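Local structure of putative L-alanine-DL-glutamate epimerase (Burkholderia xenovorans, 3GO2) at residues G16-H21 / E343-R348; E39-P44 / S267-F272; R275-F280 / A289-I294. The protein binds magnesium and is probably a racemase or epimerase of the mandelate racemase/muconate lactonizing enzyme family. All blocks are in the same frame, centred on the assembly; numbering follows the deposited sequence.

Contact 1: residues G16-H21 / E343-R348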
loop_
_atom_site.group_PDB
_atom_site.type_symbol
_atom_site.label_atom_id
_atom_site.label_comp_id
_atom_site.label_asym_id
_atom_site.label_seq_id
_atom_site.Cartn_x
_atom_site.Cartn_y
_atom_site.Cartn_z
ATOM N N GLY A 16 -42.809 25.582 -7.507
ATOM C CA GLY A 16 -43.470 24.777 -8.535
ATOM C C GLY A 16 -43.554 23.325 -8.141
ATOM O O GLY A 16 -44.587 22.874 -7.633
ATOM N N TRP A 17 -42.456 22.594 -8.354
ATOM C CA TRP A 17 -42.363 21.162 -8.047
ATOM C C TRP A 17 -41.533 20.906 -6.797
ATOM O O TRP A 17 -41.259 19.764 -6.424
ATOM C CB TRP A 17 -41.748 20.428 -9.243
ATOM C CG TRP A 17 -40.398 20.952 -9.618
ATOM C CD1 TRP A 17 -40.131 22.061 -10.358
ATOM C CD2 TRP A 17 -39.133 20.384 -9.275
ATOM N NE1 TRP A 17 -38.780 22.225 -10.493
ATOM C CE2 TRP A 17 -38.142 21.216 -9.830
ATOM C CE3 TRP A 17 -38.741 19.267 -8.539
ATOM C CZ2 TRP A 17 -36.784 20.942 -9.705
ATOM C CZ3 TRP A 17 -37.394 18.998 -8.407
ATOM C CH2 TRP A 17 -36.430 19.836 -8.972
ATOM N N ARG A 18 -41.133 22.002 -6.149
ATOM C CA ARG A 18 -40.367 21.997 -4.947
ATOM C C ARG A 18 -40.552 23.375 -4.301
ATOM O O ARG A 18 -41.190 24.252 -4.867
ATOM C CB ARG A 18 -38.883 21.746 -5.251
ATOM C CG ARG A 18 -38.312 22.770 -6.207
ATOM C CD ARG A 18 -36.830 22.532 -6.489
ATOM N NE ARG A 18 -36.352 23.485 -7.498
ATOM C CZ ARG A 18 -35.090 23.582 -7.904
ATOM N NH1 ARG A 18 -34.151 22.767 -7.405
ATOM N NH2 ARG A 18 -34.765 24.485 -8.828
ATOM N N ASN A 19 -39.965 23.563 -3.129
ATOM C CA ASN A 19 -39.966 24.859 -2.488
ATOM C C ASN A 19 -38.571 25.434 -2.450
ATOM O O ASN A 19 -37.580 24.695 -2.537
ATOM C CB ASN A 19 -40.467 24.729 -1.063
ATOM C CG ASN A 19 -41.906 24.261 -1.009
ATOM O OD1 ASN A 19 -42.732 24.716 -1.803
ATOM N ND2 ASN A 19 -42.210 23.367 -0.077
ATOM N N TYR A 20 -38.501 26.743 -2.277
ATOM C CA TYR A 20 -37.247 27.386 -1.909
ATOM C C TYR A 20 -37.278 27.673 -0.430
ATOM O O TYR A 20 -38.332 27.937 0.116
ATOM C CB TYR A 20 -37.080 28.716 -2.601
ATOM C CG TYR A 20 -36.864 28.698 -4.089
ATOM C CD1 TYR A 20 -36.318 27.598 -4.762
ATOM C CD2 TYR A 20 -37.121 29.844 -4.828
ATOM C CE1 TYR A 20 -36.106 27.632 -6.114
ATOM C CE2 TYR A 20 -36.896 29.874 -6.176
ATOM C CZ TYR A 20 -36.386 28.772 -6.811
ATOM O OH TYR A 20 -36.155 28.844 -8.169
ATOM N N HIS A 21 -36.114 27.653 0.210
ATOM C CA HIS A 21 -35.989 28.026 1.600
ATOM C C HIS A 21 -34.895 29.068 1.796
ATOM O O HIS A 21 -33.915 29.082 1.066
ATOM C CB HIS A 21 -35.629 26.808 2.460
ATOM C CG HIS A 21 -36.610 25.684 2.369
ATOM N ND1 HIS A 21 -37.503 25.407 3.384
ATOM C CD2 HIS A 21 -36.806 24.736 1.421
ATOM C CE1 HIS A 21 -38.222 24.346 3.056
ATOM N NE2 HIS A 21 -37.825 23.922 1.871
ATOM N N GLU A 343 -22.155 25.526 -12.809
ATOM C CA GLU A 343 -23.502 25.099 -13.144
ATOM C C GLU A 343 -24.509 26.220 -12.991
ATOM O O GLU A 343 -24.450 26.967 -12.049
ATOM C CB GLU A 343 -23.917 23.976 -12.172
ATOM C CG GLU A 343 -25.279 23.363 -12.499
ATOM C CD GLU A 343 -25.661 22.230 -11.572
ATOM O OE1 GLU A 343 -25.098 22.151 -10.452
ATOM O OE2 GLU A 343 -26.527 21.421 -11.976
ATOM N N THR A 344 -25.488 26.294 -13.885
ATOM C CA THR A 344 -26.657 27.131 -13.606
ATOM C C THR A 344 -27.843 26.592 -14.397
ATOM O O THR A 344 -27.653 25.990 -15.448
ATOM C CB THR A 344 -26.384 28.625 -13.932
ATOM O OG1 THR A 344 -27.341 29.441 -13.271
ATOM C CG2 THR A 344 -26.429 28.887 -15.439
ATOM N N ASP A 345 -29.047 26.809 -13.893
ATOM C CA ASP A 345 -30.267 26.466 -14.647
ATOM C C ASP A 345 -30.685 27.712 -15.389
ATOM O O ASP A 345 -30.864 28.790 -14.799
ATOM C CB ASP A 345 -31.382 26.000 -13.704
ATOM C CG ASP A 345 -31.143 24.601 -13.156
ATOM O OD1 ASP A 345 -30.499 23.774 -13.841
ATOM O OD2 ASP A 345 -31.645 24.301 -12.049
ATOM N N ILE A 346 -30.840 27.583 -16.696
ATOM C CA ILE A 346 -31.265 28.710 -17.516
ATOM C C ILE A 346 -32.801 28.729 -17.637
ATOM O O ILE A 346 -33.394 29.799 -17.862
ATOM C CB ILE A 346 -30.523 28.682 -18.882
ATOM C CG1 ILE A 346 -29.031 29.008 -18.696
ATOM C CG2 ILE A 346 -31.143 29.647 -19.873
ATOM C CD1 ILE A 346 -28.729 30.336 -17.985
ATOM N N ASP A 347 -33.432 27.566 -17.474
ATOM C CA ASP A 347 -34.894 27.466 -17.364
ATOM C C ASP A 347 -35.318 27.989 -15.989
ATOM O O ASP A 347 -34.904 27.445 -14.951
ATOM C CB ASP A 347 -35.379 26.034 -17.558
ATOM C CG ASP A 347 -35.019 25.462 -18.927
ATOM O OD1 ASP A 347 -35.605 25.932 -19.933
ATOM O OD2 ASP A 347 -34.148 24.548 -18.979
ATOM N N ARG A 348 -36.139 29.048 -15.990
ATOM C CA ARG A 348 -36.575 29.674 -14.743
ATOM C C ARG A 348 -38.086 29.665 -14.624
ATOM O O ARG A 348 -38.821 29.699 -15.622
ATOM C CB ARG A 348 -36.090 31.121 -14.610
ATOM C CG ARG A 348 -34.601 31.397 -14.852
ATOM C CD ARG A 348 -33.677 30.467 -14.091
ATOM N NE ARG A 348 -33.825 30.552 -12.648
ATOM C CZ ARG A 348 -32.986 29.967 -11.786
ATOM N NH1 ARG A 348 -33.165 30.067 -10.486
ATOM N NH2 ARG A 348 -31.947 29.272 -12.233
HETATM O O HOH W 1 -33.034 26.217 -10.806
#
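R18 reaches from the N-terminal domain toward D345 of the barrel domain but stops short of a salt bridge: R18 NH2 lies 4.5 Å from D345 OD2. Water 1 fills in between them. It donates to D345 OD2 at 2.7 Å, while its bond from R18 NH2, lying in the guanidinium plane, is weak at 3.1 Å. This is the loose part of the contact; the opposite charges may still attract weakly, but the link runs through the water. Beside it, Y20 OH comes within 4.0 Å of R348 NH1, the two side chains crossing nearly at a right angle with ring and guanidinium planes 37° apart. E352 ties this pair together, hydrogen-bonding Y20 OH with one carboxylate oxygen and making a salt bridge to R348 NH1 with the other.

The firm packing lies within each segment. R18 is stretched out along the W17 ring, its CD 3.6 Å above one face and toward the rim, and W17 CZ2 lies over one face of the guanidinium, again toward the rim. R348, bent at chi2 and chi3, curls back so that its NH2 grips D345 O at 2.8 Å with an N-H...O angle of 158°, which closes the chain back on itself between D345 and R348. F320 O holds R18 NH2 more firmly than the water does, and D345 OD1 is bonded to H125 ND1, a residue that binds 2-oxoglutarate and fumarate in other structures of this protein. The contact thus spans the two domains near that pocket, with strand 19-27 beside strand 5-14 on one side, and strand 342-344 beside strand 118-123, close to helix 323-335, on the other.

Contact 2: residues E39-P44 / S267-F272; sequences EGFGSP and SCETLF. With MG (magnesium ion), chain C; MG (magnesium ion), chain B.
F41 and E269 meet nearly at right angles, the phenyl ring and the carboxylate turned 71° from each other. The far end of the ring does the touching: F41 CZ sits 3.7 Å from E269 OE1, and CE2 is equally near. With CG anti to the backbone N (chi1 -161°), the ring reaches out from an inverse gamma turn centred on F41 toward the barrel mouth. Its CE2 also brushes the methyl of T270, 4.4 Å from CG2, and F320 meets the ring edge-to-face.

E269 stands in a type I turn running from C268 to L271. Its chain is extended beyond CG and carries the carboxylate to one magnesium ion, which OE2 binds at 2.6 Å; D219 OD2 is a further ligand, and E245 is the third carboxylate of the site. T270 serves a second magnesium through its backbone, T270 O lying 2.4 Å from the metal, together with Y249 and P78 O of a neighbouring subunit. P78 of that subunit also packs on F41.

One turn therefore supplies ligands to two metals, one at the barrel mouth and one at a subunit boundary. The carboxylates gathered round the first magnesium are the ligand set of the enolase superfamily. The apolar ring end from the N-terminal domain lies against E269 OE1 while OE2 binds the metal, consistent with the way this domain closes over the active site in relatives.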
loop_
_atom_site.group_PDB
_atom_site.type_symbol
_atom_site.label_atom_id
_atom_site.label_comp_id
_atom_site.label_asym_id
_atom_site.label_seq_id
_atom_site.Cartn_x
_atom_site.Cartn_y
_atom_site.Cartn_z
ATOM N N GLU A 39 -34.426 21.565 0.854
ATOM C CA GLU A 39 -34.793 20.292 1.490
ATOM C C GLU A 39 -35.228 19.237 0.471
ATOM O O GLU A 39 -35.266 18.039 0.791
ATOM C CB GLU A 39 -35.915 20.485 2.487
ATOM C CG GLU A 39 -35.498 21.270 3.713
ATOM C CD GLU A 39 -36.546 21.344 4.773
ATOM O OE1 GLU A 39 -37.658 20.836 4.551
ATOM O OE2 GLU A 39 -36.253 21.920 5.838
ATOM N N GLY A 40 -35.554 19.677 -0.738
ATOM C CA GLY A 40 -36.012 18.765 -1.803
ATOM C C GLY A 40 -35.055 17.698 -2.302
ATOM O O GLY A 40 -35.499 16.596 -2.649
ATOM N N PHE A 41 -33.762 18.006 -2.343
ATOM C CA PHE A 41 -32.750 17.070 -2.844
ATOM C C PHE A 41 -32.323 16.124 -1.728
ATOM O O PHE A 41 -31.164 16.095 -1.316
ATOM C CB PHE A 41 -31.561 17.819 -3.427
ATOM C CG PHE A 41 -30.694 16.985 -4.357
ATOM C CD1 PHE A 41 -31.250 16.343 -5.454
ATOM C CD2 PHE A 41 -29.318 16.907 -4.170
ATOM C CE1 PHE A 41 -30.468 15.587 -6.314
ATOM C CE2 PHE A 41 -28.525 16.162 -5.039
ATOM C CZ PHE A 41 -29.116 15.498 -6.115
ATOM N N GLY A 42 -33.289 15.360 -1.251
ATOM C CA GLY A 42 -33.035 14.276 -0.307
ATOM C C GLY A 42 -32.733 14.734 1.100
ATOM O O GLY A 42 -32.151 13.969 1.879
ATOM N N SER A 43 -33.188 15.941 1.457
ATOM C CA SER A 43 -32.717 16.592 2.679
ATOM C C SER A 43 -33.840 17.094 3.598
ATOM O O SER A 43 -33.858 18.260 3.983
ATOM C CB SER A 43 -31.782 17.756 2.302
ATOM O OG SER A 43 -30.683 17.333 1.524
ATOM N N PRO A 44 -34.767 16.206 4.010
ATOM C CA PRO A 44 -35.731 16.624 5.014
ATOM C C PRO A 44 -35.057 16.990 6.341
ATOM O O PRO A 44 -34.098 16.335 6.735
ATOM C CB PRO A 44 -36.593 15.368 5.217
ATOM C CG PRO A 44 -35.693 14.221 4.834
ATOM C CD PRO A 44 -34.821 14.753 3.737
ATOM N N SER A 267 -17.505 14.240 -9.664
ATOM C CA SER A 267 -18.253 13.699 -8.535
ATOM C C SER A 267 -18.197 14.680 -7.379
ATOM O O SER A 267 -17.621 15.757 -7.489
ATOM C CB SER A 267 -17.675 12.336 -8.098
ATOM O OG SER A 267 -18.570 11.614 -7.267
ATOM N N CYS A 268 -18.808 14.289 -6.277
ATOM C CA CYS A 268 -18.604 14.870 -4.938
ATOM C C CYS A 268 -19.645 15.906 -4.522
ATOM O O CYS A 268 -19.507 16.448 -3.423
ATOM C CB CYS A 268 -17.217 15.450 -4.736
ATOM S SG CYS A 268 -15.846 14.362 -5.196
ATOM N N GLU A 269 -20.675 16.156 -5.340
ATOM C CA GLU A 269 -21.626 17.221 -5.040
ATOM C C GLU A 269 -22.417 17.009 -3.761
ATOM O O GLU A 269 -23.054 17.952 -3.277
ATOM C CB GLU A 269 -22.605 17.441 -6.203
ATOM C CG GLU A 269 -23.732 16.430 -6.299
ATOM C CD GLU A 269 -24.613 16.661 -7.495
ATOM O OE1 GLU A 269 -25.707 16.110 -7.502
ATOM O OE2 GLU A 269 -24.238 17.406 -8.401
ATOM N N THR A 270 -22.382 15.793 -3.213
ATOM C CA THR A 270 -23.156 15.476 -2.035
ATOM C C THR A 270 -22.294 15.373 -0.783
ATOM O O THR A 270 -22.795 14.912 0.252
ATOM C CB THR A 270 -24.026 14.211 -2.197
ATOM O OG1 THR A 270 -23.219 13.026 -2.137
ATOM C CG2 THR A 270 -24.828 14.266 -3.488
ATOM N N LEU A 271 -21.024 15.755 -0.882
ATOM C CA LEU A 271 -20.066 15.554 0.206
ATOM C C LEU A 271 -19.805 16.840 1.007
ATOM O O LEU A 271 -19.918 17.965 0.483
ATOM C CB LEU A 271 -18.746 15.051 -0.353
ATOM C CG LEU A 271 -18.761 13.789 -1.189
ATOM C CD1 LEU A 271 -17.306 13.422 -1.615
ATOM C CD2 LEU A 271 -19.438 12.644 -0.444
ATOM N N PHE A 272 -19.395 16.640 2.251
ATOM C CA PHE A 272 -19.160 17.708 3.222
ATOM C C PHE A 272 -17.729 17.706 3.775
ATOM O O PHE A 272 -17.281 16.730 4.370
ATOM C CB PHE A 272 -20.122 17.579 4.412
ATOM C CG PHE A 272 -21.559 17.705 4.048
ATOM C CD1 PHE A 272 -22.225 18.911 4.180
ATOM C CD2 PHE A 272 -22.271 16.603 3.608
ATOM C CE1 PHE A 272 -23.564 19.006 3.852
ATOM C CE2 PHE A 272 -23.590 16.702 3.285
ATOM C CZ PHE A 272 -24.238 17.909 3.407
HETATM MG MG MG C . -23.890 12.984 1.064
HETATM MG MG MG B . -25.622 16.464 -10.351
HETATM O O HOH W 2 -27.259 16.305 -9.648
HETATM O O HOH W 3 -24.540 14.389 -9.904
HETATM O O HOH W 4 -24.605 13.182 3.311
HETATM O O HOH W 5 -21.807 12.256 2.288
#

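Contact 3: residues R275-F280 / A289-I294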
loop_
_atom_site.group_PDB
_atom_site.type_symbol
_atom_site.label_atom_id
_atom_site.label_comp_id
_atom_site.label_asym_id
_atom_site.label_seq_id
_atom_site.Cartn_x
_atom_site.Cartn_y
_atom_site.Cartn_z
ATOM N N ARG A 275 -12.729 16.387 4.988
ATOM C CA ARG A 275 -12.739 14.987 5.436
ATOM C C ARG A 275 -13.471 14.022 4.471
ATOM O O ARG A 275 -13.015 12.895 4.258
ATOM C CB ARG A 275 -13.374 14.829 6.825
ATOM C CG ARG A 275 -12.580 15.368 7.983
ATOM C CD ARG A 275 -13.339 15.105 9.294
ATOM N NE ARG A 275 -12.612 15.520 10.507
ATOM C CZ ARG A 275 -12.653 16.725 11.063
ATOM N NH1 ARG A 275 -13.389 17.716 10.541
ATOM N NH2 ARG A 275 -11.944 16.956 12.168
ATOM N N GLU A 276 -14.621 14.431 3.930
ATOM C CA GLU A 276 -15.384 13.530 3.058
ATOM C C GLU A 276 -14.818 13.487 1.643
ATOM O O GLU A 276 -14.952 12.475 0.968
ATOM C CB GLU A 276 -16.870 13.870 3.032
ATOM C CG GLU A 276 -17.571 13.542 4.349
ATOM C CD GLU A 276 -19.083 13.683 4.271
ATOM O OE1 GLU A 276 -19.607 13.949 3.156
ATOM O OE2 GLU A 276 -19.747 13.539 5.336
ATOM N N PHE A 277 -14.177 14.574 1.208
ATOM C CA PHE A 277 -13.598 14.624 -0.133
ATOM C C PHE A 277 -12.308 13.811 -0.179
ATOM O O PHE A 277 -11.979 13.226 -1.215
ATOM C CB PHE A 277 -13.299 16.068 -0.557
ATOM C CG PHE A 277 -14.497 16.844 -1.071
ATOM C CD1 PHE A 277 -14.626 17.087 -2.438
ATOM C CD2 PHE A 277 -15.485 17.330 -0.227
ATOM C CE1 PHE A 277 -15.720 17.818 -2.958
ATOM C CE2 PHE A 277 -16.562 18.055 -0.736
ATOM C CZ PHE A 277 -16.676 18.276 -2.097
ATOM N N LYS A 278 -11.581 13.794 0.937
ATOM C CA LYS A 278 -10.235 13.247 0.987
ATOM C C LYS A 278 -10.121 11.821 0.455
ATOM O O LYS A 278 -9.221 11.563 -0.336
ATOM C CB LYS A 278 -9.659 13.372 2.396
ATOM C CG LYS A 278 -8.289 12.704 2.595
ATOM C CD LYS A 278 -7.765 12.954 4.012
ATOM C CE LYS A 278 -6.848 11.840 4.482
ATOM N NZ LYS A 278 -5.644 11.629 3.574
ATOM N N PRO A 279 -10.995 10.871 0.874
ATOM C CA PRO A 279 -10.814 9.526 0.352
ATOM C C PRO A 279 -10.914 9.414 -1.184
ATOM O O PRO A 279 -10.238 8.575 -1.782
ATOM C CB PRO A 279 -11.930 8.719 1.027
ATOM C CG PRO A 279 -12.437 9.552 2.087
ATOM C CD PRO A 279 -12.034 10.929 1.913
ATOM N N PHE A 280 -11.704 10.283 -1.808
ATOM C CA PHE A 280 -11.839 10.289 -3.244
ATOM C C PHE A 280 -10.573 10.806 -3.891
ATOM O O PHE A 280 -10.081 10.224 -4.865
ATOM C CB PHE A 280 -13.071 11.092 -3.664
ATOM C CG PHE A 280 -14.364 10.459 -3.209
ATOM C CD1 PHE A 280 -15.004 9.539 -3.999
ATOM C CD2 PHE A 280 -14.913 10.778 -1.973
ATOM C CE1 PHE A 280 -16.188 8.930 -3.569
ATOM C CE2 PHE A 280 -16.079 10.205 -1.539
ATOM C CZ PHE A 280 -16.729 9.261 -2.362
ATOM N N ALA A 289 -13.958 17.946 -9.081
ATOM C CA ALA A 289 -14.716 17.860 -7.845
ATOM C C ALA A 289 -15.821 18.896 -7.821
ATOM O O ALA A 289 -15.548 20.095 -7.932
ATOM C CB ALA A 289 -13.794 17.982 -6.621
ATOM N N ILE A 290 -17.068 18.434 -7.752
ATOM C CA ILE A 290 -18.216 19.316 -7.611
ATOM C C ILE A 290 -18.405 19.624 -6.132
ATOM O O ILE A 290 -18.443 18.702 -5.312
ATOM C CB ILE A 290 -19.477 18.704 -8.233
ATOM C CG1 ILE A 290 -19.230 18.469 -9.738
ATOM C CG2 ILE A 290 -20.676 19.656 -8.039
ATOM C CD1 ILE A 290 -20.155 17.436 -10.326
ATOM N N VAL A 291 -18.466 20.909 -5.784
ATOM C CA VAL A 291 -18.586 21.335 -4.388
ATOM C C VAL A 291 -19.932 22.015 -4.213
ATOM O O VAL A 291 -20.246 22.947 -4.942
ATOM C CB VAL A 291 -17.474 22.301 -3.996
ATOM C CG1 VAL A 291 -17.627 22.741 -2.541
ATOM C CG2 VAL A 291 -16.063 21.664 -4.220
ATOM N N ASP A 292 -20.737 21.526 -3.288
ATOM C CA ASP A 292 -22.025 22.188 -3.010
ATOM C C ASP A 292 -21.789 23.189 -1.874
ATOM O O ASP A 292 -21.681 22.820 -0.709
ATOM C CB ASP A 292 -23.130 21.192 -2.704
ATOM C CG ASP A 292 -24.502 21.843 -2.729
ATOM O OD1 ASP A 292 -25.457 21.287 -3.323
ATOM O OD2 ASP A 292 -24.580 22.974 -2.220
ATOM N N THR A 293 -21.643 24.454 -2.256
ATOM C CA THR A 293 -21.361 25.520 -1.319
ATOM C C THR A 293 -22.618 25.951 -0.577
ATOM O O THR A 293 -22.534 26.565 0.484
ATOM C CB THR A 293 -20.700 26.759 -1.979
ATOM O OG1 THR A 293 -21.693 27.590 -2.583
ATOM C CG2 THR A 293 -19.622 26.362 -2.990
ATOM N N ILE A 294 -23.779 25.664 -1.152
ATOM C CA ILE A 294 -25.059 25.920 -0.499
ATOM C C ILE A 294 -25.204 24.988 0.729
ATOM O O ILE A 294 -25.607 25.407 1.821
ATOM C CB ILE A 294 -26.214 25.687 -1.508
ATOM C CG1 ILE A 294 -26.062 26.569 -2.749
ATOM C CG2 ILE A 294 -27.569 25.876 -0.834
ATOM C CD1 ILE A 294 -25.753 28.050 -2.471
#
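D292 OD1 is gripped twice, by H318 ND1 and by Y321 OH, just beyond the strand on which F277 packs. The pairing of D292 with H318 is consistent with the His-Asp dyad of mandelate racemase. D292 also sits at the N-cap of helix 293-296, where its OD2 accepts a bond from W295 N.

F277 carries the contact itself. CG lies anti to the carbonyl carbon (chi1 -81°), and the ring drops from helix 273-282 onto the strand with its edge foremost. A289 CB lies near the ring plane, 4.1 Å from F277 CE1, and I290 O meets the same edge, 3.7 Å from F277 CZ. V291 crosses the phenylalanine at about a right angle, and V291 CG2 lies 4.0 Å from F277 CZ. I290 points the other way, into the barrel beside E245 and E269.

The axes of the segments 275-280 and 289-291 run almost antiparallel, at 169°, and pass 11.1 Å apart, as expected where an outer helix returns along the next strand in a beta-alpha-beta crossover. F280 leans on helix 251-259 and F277 on I304 of helix 298-310, which places helix 273-282 between its neighbours in the outer layer around the barrel.

How the contacts relate
Contacts 1, 2 and 3 run from the N-terminal domain into the barrel. Contacts 1 and 2 each join the two domains; their centres are 15 Å apart, and they touch where H21, on strand 19-27, packs against E39, just past strand 32-37 of the same three-stranded sheet. Contact 3 lies wholly within the barrel, its centre 11 Å from that of contact 2 and 22 Å from that of contact 1, across the chain's centre. Strands 265-267 and 288-291 join contacts 2 and 3 side by side. Along the chain, contact 2 closes before contact 3 begins, and contact 1 encloses both. The magnesium-bearing turn of contact 2, itself at the domain interface, is also tied to the barrel strand of contact 3.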